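Local atomic coordinates of tailspike protein (Acinetobacter phage vB_ApiP_P1, PDB entry 6E1R), a protein that probably serves as the trimeric receptor-binding spike of an Acinetobacter baumannii phage, recognising and hydrolysing polysaccharide on the host cell surface. Residues A[220-225]-A[234-239]; A[270-275]-A[324-329]; A[345-350]-A[358-363]; A[371-374]-A[378-381]. All blocks are in the same frame, centred on the assembly; numbering follows the deposited sequence.

Contact 1. Residues A[220-225]-A[234-239]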
loop_
_atom_site.group_PDB
_atom_site.type_symbol
_atom_site.label_atom_id
_atom_site.label_comp_id
_atom_site.label_asym_id
_atom_site.label_seq_id
_atom_site.Cartn_x
_atom_site.Cartn_y
_atom_site.Cartn_z
ATOM N N CYS A 220 13.744 0.390 11.756
ATOM C CA CYS A 220 14.654 1.200 12.542
ATOM C C CYS A 220 13.902 1.823 13.711
ATOM O O CYS A 220 12.670 1.863 13.741
ATOM C CB CYS A 220 15.294 2.286 11.679
ATOM S SG CYS A 220 16.366 1.648 10.374
ATOM N N ASP A 221 14.659 2.305 14.690
ATOM C CA ASP A 221 14.079 2.915 15.877
ATOM C C ASP A 221 14.728 4.270 16.108
ATOM O O ASP A 221 15.957 4.387 16.076
ATOM C CB ASP A 221 14.252 2.016 17.105
ATOM C CG ASP A 221 13.496 2.530 18.314
ATOM O OD1 ASP A 221 13.827 3.631 18.799
ATOM O OD2 ASP A 221 12.563 1.836 18.771
ATOM N N PHE A 222 13.900 5.284 16.349
ATOM C CA PHE A 222 14.359 6.655 16.557
ATOM C C PHE A 222 13.822 7.152 17.896
ATOM O O PHE A 222 12.649 7.524 18.003
ATOM C CB PHE A 222 13.908 7.566 15.419
ATOM C CG PHE A 222 14.548 7.257 14.095
ATOM C CD1 PHE A 222 14.035 6.266 13.274
ATOM C CD2 PHE A 222 15.654 7.969 13.664
ATOM C CE1 PHE A 222 14.617 5.986 12.053
ATOM C CE2 PHE A 222 16.242 7.694 12.444
ATOM C CZ PHE A 222 15.723 6.701 11.637
ATOM N N GLY A 223 14.679 7.148 18.912
ATOM C CA GLY A 223 14.403 7.828 20.161
ATOM C C GLY A 223 13.612 7.062 21.198
ATOM O O GLY A 223 13.171 7.671 22.179
ATOM N N THR A 224 13.429 5.751 21.035
ATOM C CA THR A 224 12.730 4.988 22.066
ATOM C C THR A 224 13.599 4.844 23.306
ATOM O O THR A 224 13.142 5.081 24.431
ATOM C CB THR A 224 12.318 3.614 21.536
ATOM O OG1 THR A 224 11.497 3.774 20.373
ATOM C CG2 THR A 224 11.536 2.849 22.594
ATOM N N TYR A 225 14.857 4.460 23.119
ATOM C CA TYR A 225 15.790 4.246 24.211
ATOM C C TYR A 225 16.717 5.448 24.342
ATOM O O TYR A 225 17.018 6.135 23.362
ATOM C CB TYR A 225 16.605 2.970 23.990
ATOM C CG TYR A 225 15.749 1.743 23.781
ATOM C CD1 TYR A 225 15.284 1.005 24.862
ATOM C CD2 TYR A 225 15.396 1.327 22.503
ATOM C CE1 TYR A 225 14.497 -0.117 24.677
ATOM C CE2 TYR A 225 14.608 0.208 22.309
ATOM C CZ TYR A 225 14.163 -0.510 23.398
ATOM O OH TYR A 225 13.379 -1.626 23.210
ATOM N N PHE A 234 15.957 16.254 20.502
ATOM C CA PHE A 234 16.220 15.117 19.629
ATOM C C PHE A 234 15.304 15.204 18.422
ATOM O O PHE A 234 14.079 15.273 18.572
ATOM C CB PHE A 234 16.012 13.788 20.360
ATOM C CG PHE A 234 15.993 12.593 19.445
ATOM C CD1 PHE A 234 17.176 12.051 18.968
ATOM C CD2 PHE A 234 14.794 12.011 19.065
ATOM C CE1 PHE A 234 17.165 10.955 18.126
ATOM C CE2 PHE A 234 14.777 10.914 18.223
ATOM C CZ PHE A 234 15.964 10.386 17.754
ATOM N N LYS A 235 15.896 15.190 17.234
ATOM C CA LYS A 235 15.162 15.128 15.980
ATOM C C LYS A 235 15.598 13.874 15.239
ATOM O O LYS A 235 16.796 13.583 15.157
ATOM C CB LYS A 235 15.396 16.377 15.125
ATOM C CG LYS A 235 14.683 16.339 13.781
ATOM C CD LYS A 235 14.860 17.636 13.009
ATOM C CE LYS A 235 14.178 18.793 13.724
ATOM N NZ LYS A 235 14.337 20.082 12.996
ATOM N N ALA A 236 14.626 13.132 14.709
ATOM C CA ALA A 236 14.937 11.868 14.056
ATOM C C ALA A 236 15.725 12.094 12.772
ATOM O O ALA A 236 16.826 11.559 12.601
ATOM C CB ALA A 236 13.650 11.091 13.776
ATOM N N ILE A 237 15.176 12.882 11.852
ATOM C CA ILE A 237 15.759 13.061 10.528
ATOM C C ILE A 237 15.681 14.529 10.127
ATOM O O ILE A 237 14.653 15.186 10.323
ATOM C CB ILE A 237 15.057 12.167 9.481
ATOM C CG1 ILE A 237 15.283 10.690 9.808
ATOM C CG2 ILE A 237 15.547 12.481 8.074
ATOM C CD1 ILE A 237 14.523 9.750 8.923
ATOM N N ARG A 238 16.779 15.039 9.569
ATOM C CA ARG A 238 16.833 16.369 8.958
ATOM C C ARG A 238 17.633 16.236 7.668
ATOM O O ARG A 238 18.863 16.132 7.708
ATOM C CB ARG A 238 17.489 17.412 9.851
ATOM C CG ARG A 238 17.376 18.807 9.243
ATOM C CD ARG A 238 18.401 19.782 9.800
ATOM N NE ARG A 238 18.096 20.355 11.103
ATOM C CZ ARG A 238 18.953 21.117 11.775
ATOM N NH1 ARG A 238 20.147 21.375 11.259
ATOM N NH2 ARG A 238 18.621 21.622 12.954
ATOM N N SER A 239 16.945 16.237 6.535
ATOM C CA SER A 239 17.596 16.131 5.235
ATOM C C SER A 239 17.463 17.488 4.554
ATOM O O SER A 239 16.391 17.840 4.056
ATOM C CB SER A 239 16.982 15.010 4.402
ATOM O OG SER A 239 17.040 13.777 5.095
#
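F222 and F234 lie on either side of a contact made by packing alone, aromatic rings against aliphatic groups and backbone, in the interior of a parallel beta-helix, where part of one coil, strand 221-222, a loop and strand 235-239, runs from one face of the helix to another. F222 points toward the corner at A236. The methyl of A236 meets the F222 ring most closely: its CB lies 3.7 Å from F222 CD2, an oblique approach, and is also close to F222 CB. Farther along the same ring, F222 CE2 reaches CG1 of I237 at 4.1 Å; I237 turns CG1 opposite its carbonyl carbon (chi1 -64°), and it is this branch that meets the phenyl group. F234 works against the backbone instead. With CG trans to the backbone N (chi1 168°), its ring is carried to G223, whose CA is 3.7 Å from F234 CE2. The core continues along the helix axis, because F222 is stacked with F200 and with F258 of neighbouring strands, the kind of aromatic stack that beta-helices build from equivalent positions in successive coils. Next to F222 in the strand, D221 secures the turn that follows through an Asx motif: its OD1 accepts the backbone N of T224 at 3.1 Å on the syn lone pair, while D221 OD2 accepts T224 OG1 at 2.7 Å.

Contact 2. Residues A[270-275]-A[324-329]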
loop_
_atom_site.group_PDB
_atom_site.type_symbol
_atom_site.label_atom_id
_atom_site.label_comp_id
_atom_site.label_asym_id
_atom_site.label_seq_id
_atom_site.Cartn_x
_atom_site.Cartn_y
_atom_site.Cartn_z
ATOM N N ASP A 270 13.679 19.529 2.988
ATOM C CA ASP A 270 13.346 20.726 2.223
ATOM C C ASP A 270 13.642 20.481 0.745
ATOM O O ASP A 270 13.719 19.339 0.273
ATOM C CB ASP A 270 14.109 21.938 2.776
ATOM C CG ASP A 270 15.620 21.752 2.733
ATOM O OD1 ASP A 270 16.088 20.700 2.250
ATOM O OD2 ASP A 270 16.343 22.666 3.183
ATOM N N SER A 271 13.807 21.575 -0.003
ATOM C CA SER A 271 14.170 21.557 -1.419
ATOM C C SER A 271 13.142 20.829 -2.279
ATOM O O SER A 271 13.473 20.358 -3.373
ATOM C CB SER A 271 15.560 20.947 -1.628
ATOM O OG SER A 271 16.536 21.646 -0.876
ATOM N N TYR A 272 11.899 20.735 -1.802
ATOM C CA TYR A 272 10.820 20.056 -2.522
ATOM C C TYR A 272 11.177 18.597 -2.799
ATOM O O TYR A 272 10.945 18.076 -3.892
ATOM C CB TYR A 272 10.461 20.797 -3.812
ATOM C CG TYR A 272 10.088 22.243 -3.579
ATOM C CD1 TYR A 272 11.047 23.246 -3.637
ATOM C CD2 TYR A 272 8.778 22.605 -3.288
ATOM C CE1 TYR A 272 10.712 24.569 -3.418
ATOM C CE2 TYR A 272 8.433 23.928 -3.069
ATOM C CZ TYR A 272 9.405 24.904 -3.135
ATOM O OH TYR A 272 9.070 26.221 -2.918
ATOM N N GLY A 273 11.753 17.936 -1.796
ATOM C CA GLY A 273 12.091 16.533 -1.945
ATOM C C GLY A 273 10.857 15.674 -2.135
ATOM O O GLY A 273 9.789 15.948 -1.587
ATOM N N THR A 274 11.019 14.607 -2.911
ATOM C CA THR A 274 9.899 13.809 -3.385
ATOM C C THR A 274 9.929 12.399 -2.806
ATOM O O THR A 274 10.993 11.845 -2.518
ATOM C CB THR A 274 9.900 13.726 -4.916
ATOM O OG1 THR A 274 11.143 13.173 -5.367
ATOM C CG2 THR A 274 9.723 15.104 -5.523
ATOM N N GLN A 275 8.732 11.834 -2.635
ATOM C CA GLN A 275 8.527 10.415 -2.343
ATOM C C GLN A 275 9.149 10.022 -0.998
ATOM O O GLN A 275 10.173 9.341 -0.915
ATOM C CB GLN A 275 9.065 9.548 -3.487
ATOM C CG GLN A 275 8.334 9.756 -4.806
ATOM C CD GLN A 275 6.931 9.184 -4.793
ATOM O OE1 GLN A 275 6.705 8.076 -4.306
ATOM N NE2 GLN A 275 5.978 9.939 -5.330
ATOM N N SER A 324 3.741 26.873 -3.904
ATOM C CA SER A 324 3.060 25.942 -4.798
ATOM C C SER A 324 3.398 26.189 -6.262
ATOM O O SER A 324 3.236 25.279 -7.084
ATOM C CB SER A 324 1.545 26.023 -4.594
ATOM O OG SER A 324 1.051 27.305 -4.936
ATOM N N ALA A 325 3.857 27.393 -6.606
ATOM C CA ALA A 325 4.270 27.656 -7.979
ATOM C C ALA A 325 5.516 26.862 -8.345
ATOM O O ALA A 325 5.677 26.459 -9.503
ATOM C CB ALA A 325 4.507 29.152 -8.178
ATOM N N THR A 326 6.408 26.635 -7.377
ATOM C CA THR A 326 7.593 25.821 -7.616
ATOM C C THR A 326 7.278 24.335 -7.499
ATOM O O THR A 326 7.713 23.535 -8.335
ATOM C CB THR A 326 8.702 26.207 -6.634
ATOM O OG1 THR A 326 8.982 27.608 -6.753
ATOM C CG2 THR A 326 9.969 25.416 -6.917
ATOM N N GLY A 327 6.525 23.954 -6.476
ATOM C CA GLY A 327 6.153 22.565 -6.289
ATOM C C GLY A 327 5.311 22.428 -5.041
ATOM O O GLY A 327 5.297 23.306 -4.172
ATOM N N PHE A 328 4.607 21.302 -4.966
ATOM C CA PHE A 328 3.715 21.063 -3.841
ATOM C C PHE A 328 3.428 19.576 -3.726
ATOM O O PHE A 328 3.655 18.803 -4.660
ATOM C CB PHE A 328 2.402 21.842 -3.990
ATOM C CG PHE A 328 1.587 21.440 -5.187
ATOM C CD1 PHE A 328 0.602 20.469 -5.079
ATOM C CD2 PHE A 328 1.803 22.032 -6.420
ATOM C CE1 PHE A 328 -0.149 20.097 -6.178
ATOM C CE2 PHE A 328 1.054 21.665 -7.524
ATOM C CZ PHE A 328 0.077 20.698 -7.402
ATOM N N VAL A 329 2.918 19.192 -2.561
ATOM C CA VAL A 329 2.408 17.843 -2.337
ATOM C C VAL A 329 0.976 17.817 -2.858
ATOM O O VAL A 329 0.151 18.636 -2.431
ATOM C CB VAL A 329 2.479 17.454 -0.853
ATOM C CG1 VAL A 329 1.902 16.065 -0.636
ATOM C CG2 VAL A 329 3.915 17.525 -0.354
#
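Y272 reaches from a corner of the parallel beta-helix to the loop 324-329, laying its ring against T326 and G327, two coils farther on. The corner residues S271 and Y272 both have positive phi, and the turn is drawn together by the backbone bond from G273 N to D270 O. At CB, a chi1 of -56° swings CG away from the carbonyl carbon and aims the ring at T326 and G327. One long side of the ring, CD1 and CE1, belongs to T326: its CG2 is 3.7 Å from Y272 CE1. That methyl sits over the face in a CH-pi contact, 4.0 Å from the centroid of the Y272 ring and 25° off its normal. The other long side belongs to the backbone of G327, whose carbonyl O lies 3.4 Å from Y272 CE2 and approaches obliquely. Toward the tip, CZ lies 3.8 Å from CB of T326. The two side chains cross at about a right angle, T326 meeting CD1, CE1 and CZ; T326 itself is exposed to solvent. The phenolic oxygen is held by the residue just before the segment, through a hydrogen bond from the backbone N of N323, while T326 CB lies 3.7 Å from Y272 OH.

Contact 3. Residues A[345-350]-A[358-363]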
loop_
_atom_site.group_PDB
_atom_site.type_symbol
_atom_site.label_atom_id
_atom_site.label_comp_id
_atom_site.label_asym_id
_atom_site.label_seq_id
_atom_site.Cartn_x
_atom_site.Cartn_y
_atom_site.Cartn_z
ATOM N N VAL A 345 -3.914 20.351 17.409
ATOM C CA VAL A 345 -4.612 21.396 16.666
ATOM C C VAL A 345 -5.261 20.820 15.413
ATOM O O VAL A 345 -6.482 20.905 15.240
ATOM C CB VAL A 345 -3.657 22.551 16.306
ATOM C CG1 VAL A 345 -4.410 23.655 15.584
ATOM C CG2 VAL A 345 -2.988 23.092 17.558
ATOM N N ALA A 346 -4.455 20.230 14.532
ATOM C CA ALA A 346 -4.967 19.652 13.298
ATOM C C ALA A 346 -3.958 18.640 12.776
ATOM O O ALA A 346 -2.751 18.866 12.864
ATOM C CB ALA A 346 -5.236 20.731 12.242
ATOM N N ILE A 347 -4.459 17.527 12.232
ATOM C CA ILE A 347 -3.568 16.499 11.698
ATOM C C ILE A 347 -2.763 17.053 10.530
ATOM O O ILE A 347 -1.528 16.992 10.518
ATOM C CB ILE A 347 -4.367 15.248 11.295
ATOM C CG1 ILE A 347 -5.038 14.625 12.520
ATOM C CG2 ILE A 347 -3.465 14.238 10.605
ATOM C CD1 ILE A 347 -5.934 13.451 12.193
ATOM N N GLY A 348 -3.448 17.608 9.537
ATOM C CA GLY A 348 -2.767 18.200 8.404
ATOM C C GLY A 348 -2.830 19.712 8.421
ATOM O O GLY A 348 -3.920 20.293 8.440
ATOM N N LYS A 349 -1.670 20.364 8.413
ATOM C CA LYS A 349 -1.585 21.818 8.380
ATOM C C LYS A 349 -1.018 22.244 7.035
ATOM O O LYS A 349 0.076 21.815 6.654
ATOM C CB LYS A 349 -0.715 22.349 9.520
ATOM C CG LYS A 349 -0.399 23.835 9.412
ATOM C CD LYS A 349 -1.663 24.682 9.376
ATOM C CE LYS A 349 -1.331 26.153 9.167
ATOM N NZ LYS A 349 -2.550 27.001 9.044
ATOM N N ASN A 350 -1.758 23.089 6.328
ATOM C CA ASN A 350 -1.345 23.603 5.034
ATOM C C ASN A 350 -0.897 25.049 5.175
ATOM O O ASN A 350 -1.527 25.837 5.887
ATOM C CB ASN A 350 -2.490 23.518 4.023
ATOM C CG ASN A 350 -2.799 22.098 3.608
ATOM O OD1 ASN A 350 -2.320 21.143 4.219
ATOM N ND2 ASN A 350 -3.610 21.950 2.565
ATOM N N TYR A 358 -6.214 15.784 1.120
ATOM C CA TYR A 358 -6.070 14.739 2.123
ATOM C C TYR A 358 -7.040 13.600 1.853
ATOM O O TYR A 358 -8.179 13.823 1.434
ATOM C CB TYR A 358 -6.296 15.297 3.534
ATOM C CG TYR A 358 -5.219 16.259 3.977
ATOM C CD1 TYR A 358 -5.265 17.600 3.618
ATOM C CD2 TYR A 358 -4.151 15.824 4.750
ATOM C CE1 TYR A 358 -4.279 18.481 4.020
ATOM C CE2 TYR A 358 -3.162 16.697 5.155
ATOM C CZ TYR A 358 -3.230 18.024 4.789
ATOM O OH TYR A 358 -2.244 18.895 5.193
ATOM N N ILE A 359 -6.573 12.379 2.096
ATOM C CA ILE A 359 -7.405 11.185 2.060
ATOM C C ILE A 359 -7.257 10.478 3.400
ATOM O O ILE A 359 -6.140 10.131 3.804
ATOM C CB ILE A 359 -7.028 10.250 0.901
ATOM C CG1 ILE A 359 -7.484 10.846 -0.433
ATOM C CG2 ILE A 359 -7.638 8.871 1.105
ATOM C CD1 ILE A 359 -7.175 9.973 -1.630
ATOM N N PHE A 360 -8.377 10.274 4.085
ATOM C CA PHE A 360 -8.429 9.505 5.325
ATOM C C PHE A 360 -9.255 8.260 5.028
ATOM O O PHE A 360 -10.483 8.324 4.935
ATOM C CB PHE A 360 -9.024 10.327 6.464
ATOM C CG PHE A 360 -8.142 11.451 6.927
ATOM C CD1 PHE A 360 -8.130 12.666 6.259
ATOM C CD2 PHE A 360 -7.329 11.295 8.039
ATOM C CE1 PHE A 360 -7.317 13.700 6.686
ATOM C CE2 PHE A 360 -6.516 12.326 8.473
ATOM C CZ PHE A 360 -6.510 13.530 7.795
ATOM N N GLU A 361 -8.572 7.130 4.875
ATOM C CA GLU A 361 -9.181 5.882 4.424
ATOM C C GLU A 361 -9.131 4.872 5.565
ATOM O O GLU A 361 -8.080 4.289 5.846
ATOM C CB GLU A 361 -8.462 5.367 3.183
ATOM C CG GLU A 361 -9.145 4.210 2.487
ATOM C CD GLU A 361 -8.349 3.719 1.297
ATOM O OE1 GLU A 361 -8.420 4.358 0.226
ATOM O OE2 GLU A 361 -7.635 2.707 1.439
ATOM N N GLY A 362 -10.273 4.667 6.217
ATOM C CA GLY A 362 -10.379 3.662 7.254
ATOM C C GLY A 362 -9.628 3.962 8.531
ATOM O O GLY A 362 -9.360 3.039 9.303
ATOM N N CYS A 363 -9.293 5.223 8.790
ATOM C CA CYS A 363 -8.573 5.565 10.007
ATOM C C CYS A 363 -9.460 5.360 11.235
ATOM O O CYS A 363 -10.692 5.376 11.159
ATOM C CB CYS A 363 -8.069 7.005 9.946
ATOM S SG CYS A 363 -6.880 7.309 8.618
HETATM O O HOH W 1 0.236 19.622 5.071
#
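Y358 and N350 approach from opposite directions, and the phenol donates a hydrogen bond to the amide oxygen: Y358 OH to N350 OD1 is modelled at 2.5 Å, a length not to be over-read at this resolution. The carbonyl oxygen arrives at the ring edge near its plane, the amide and ring planes being 23° apart. A water donates to Y358 OH at 2.6 Å and to the backbone O of K349 at 2.7 Å. The phenolic oxygen thus gives one bond and receives another, which fixes the end of a buried side chain. The backbone of G348 packs beside the ring, its CA 3.6 Å from Y358 CZ. Two residues on, F360 makes a purely apolar contact: I347 CD1 is 3.9 Å from F360 CE2, met obliquely. An extended second torsion in I347 (chi2 175°) carries CD1 straight out from CG1 to the phenyl group.

The next shell holds these groups in position. N350 ND2 donates to the carbonyl O of P356, orienting the amide so that OD1 faces the phenol, and F360 is stacked with F334 of strand 331-338. The contact thus bridges the inside of the beta-helix, joining strand 357-361 on one face to strand 346-350 on another, with strands 316-320 and 372-373 flanking the latter.

Contact 4. Residues A[371-374]-A[378-381]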
loop_
_atom_site.group_PDB
_atom_site.type_symbol
_atom_site.label_atom_id
_atom_site.label_comp_id
_atom_site.label_asym_id
_atom_site.label_seq_id
_atom_site.Cartn_x
_atom_site.Cartn_y
_atom_site.Cartn_z
ATOM N N VAL A 371 -9.276 17.885 11.945
ATOM C CA VAL A 371 -8.726 16.948 10.972
ATOM C C VAL A 371 -7.699 17.637 10.084
ATOM O O VAL A 371 -6.575 17.148 9.916
ATOM C CB VAL A 371 -9.858 16.313 10.145
ATOM C CG1 VAL A 371 -9.284 15.419 9.062
ATOM C CG2 VAL A 371 -10.792 15.528 11.053
ATOM N N VAL A 372 -8.061 18.784 9.507
ATOM C CA VAL A 372 -7.157 19.561 8.668
ATOM C C VAL A 372 -7.325 21.038 8.998
ATOM O O VAL A 372 -8.307 21.455 9.617
ATOM C CB VAL A 372 -7.395 19.326 7.158
ATOM C CG1 VAL A 372 -7.044 17.896 6.770
ATOM C CG2 VAL A 372 -8.834 19.646 6.792
ATOM N N GLU A 373 -6.344 21.830 8.571
ATOM C CA GLU A 373 -6.394 23.281 8.693
ATOM C C GLU A 373 -5.810 23.896 7.433
ATOM O O GLU A 373 -4.680 23.579 7.053
ATOM C CB GLU A 373 -5.628 23.777 9.924
ATOM C CG GLU A 373 -5.647 25.292 10.076
ATOM C CD GLU A 373 -4.887 25.775 11.295
ATOM O OE1 GLU A 373 -4.869 25.053 12.314
ATOM O OE2 GLU A 373 -4.306 26.879 11.233
ATOM N N SER A 374 -6.577 24.774 6.793
ATOM C CA SER A 374 -6.133 25.377 5.548
ATOM C C SER A 374 -5.061 26.430 5.818
ATOM O O SER A 374 -4.739 26.756 6.965
ATOM C CB SER A 374 -7.312 26.005 4.806
ATOM O OG SER A 374 -7.810 27.132 5.507
ATOM N N VAL A 378 -8.769 27.845 8.175
ATOM C CA VAL A 378 -10.085 27.218 8.208
ATOM C C VAL A 378 -9.930 25.770 8.656
ATOM O O VAL A 378 -9.289 24.959 7.978
ATOM C CB VAL A 378 -10.772 27.307 6.839
ATOM C CG1 VAL A 378 -12.122 26.605 6.877
ATOM C CG2 VAL A 378 -10.926 28.762 6.415
ATOM N N LEU A 379 -10.530 25.438 9.797
ATOM C CA LEU A 379 -10.481 24.079 10.311
ATOM C C LEU A 379 -11.462 23.191 9.560
ATOM O O LEU A 379 -12.595 23.594 9.277
ATOM C CB LEU A 379 -10.800 24.054 11.807
ATOM C CG LEU A 379 -9.854 24.799 12.748
ATOM C CD1 LEU A 379 -10.380 24.748 14.173
ATOM C CD2 LEU A 379 -8.451 24.208 12.670
ATOM N N ASN A 380 -11.013 21.978 9.235
ATOM C CA ASN A 380 -11.854 20.970 8.590
ATOM C C ASN A 380 -12.413 21.481 7.265
ATOM O O ASN A 380 -13.578 21.256 6.931
ATOM C CB ASN A 380 -12.978 20.516 9.523
ATOM C CG ASN A 380 -12.458 19.977 10.841
ATOM O OD1 ASN A 380 -11.462 19.254 10.879
ATOM N ND2 ASN A 380 -13.126 20.332 11.932
ATOM N N ASP A 381 -11.572 22.178 6.504
ATOM C CA ASP A 381 -11.953 22.673 5.185
ATOM C C ASP A 381 -12.183 21.487 4.257
ATOM O O ASP A 381 -11.235 20.790 3.878
ATOM C CB ASP A 381 -10.871 23.603 4.642
ATOM C CG ASP A 381 -11.239 24.216 3.301
ATOM O OD1 ASP A 381 -12.391 24.042 2.853
ATOM O OD2 ASP A 381 -10.372 24.882 2.697
#
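V372 O and N380 N form the straightest bond of this hairpin-like reversal of the chain, at 2.8 Å with an N-H...O angle of 173°, beside a single bridge that pairs E373 with L379. The bridge is a non-hydrogen-bonded pair: that bond lies to one side of it, and S374 N to V378 O, at 3.0 Å, to the other. Two CA-H...O contacts fill the interval, L379 CA to V372 O and E373 CA to V378 O. V372 packs its CG2 against N380 CA and D381 N. The ends are closed by side chains. N380 OD1 takes V371 N at 2.8 Å, with the donor in the carbonyl plane, whereas S374 OG accepts V378 N at 2.9 Å. That hydroxyl also bonds T376 OG1. S374 holds OG between its backbone N and carbonyl carbon (chi1 68°), from where it can reach the returning chain.

Toward solvent the contact is looser. V378 and L379 are exposed, and L379 CD2 crosses the extended chain of E373 at a slant, 3.7 Å from its OE1. The carboxylate of E373 is claimed by K349 in a salt bridge.

Residues 378-381 form a type II turn with N380 at its positive-phi position, so one asparagine both shapes the turn and binds V371 N through its side chain. The chemistry implies a reversal held chiefly by backbone amides and two polar side chains, with looser apolar contacts at V378 and L379.

How the contacts relate
From the N terminus the four contacts follow one another in series; none nests in or crosses another. Contact 1 closes a loop of eight residues, joining two faces of the beta-helix. Contact 2 spans 48 residues and ties one corner to a loop further along; it touches contact 1 where S239 O lies 3.4 Å from D270 OD1. Contact 3 closes seven residues between strands on different faces, and contact 4 closes a reversal with three residues between its segments. Contacts 3 and 4 are adjacent, their centres about 9 Å apart: strands 346-350 and 372-373 are neighbours in one sheet, where G348 O and E373 N, 2.9 Å apart, probably form a hydrogen bond.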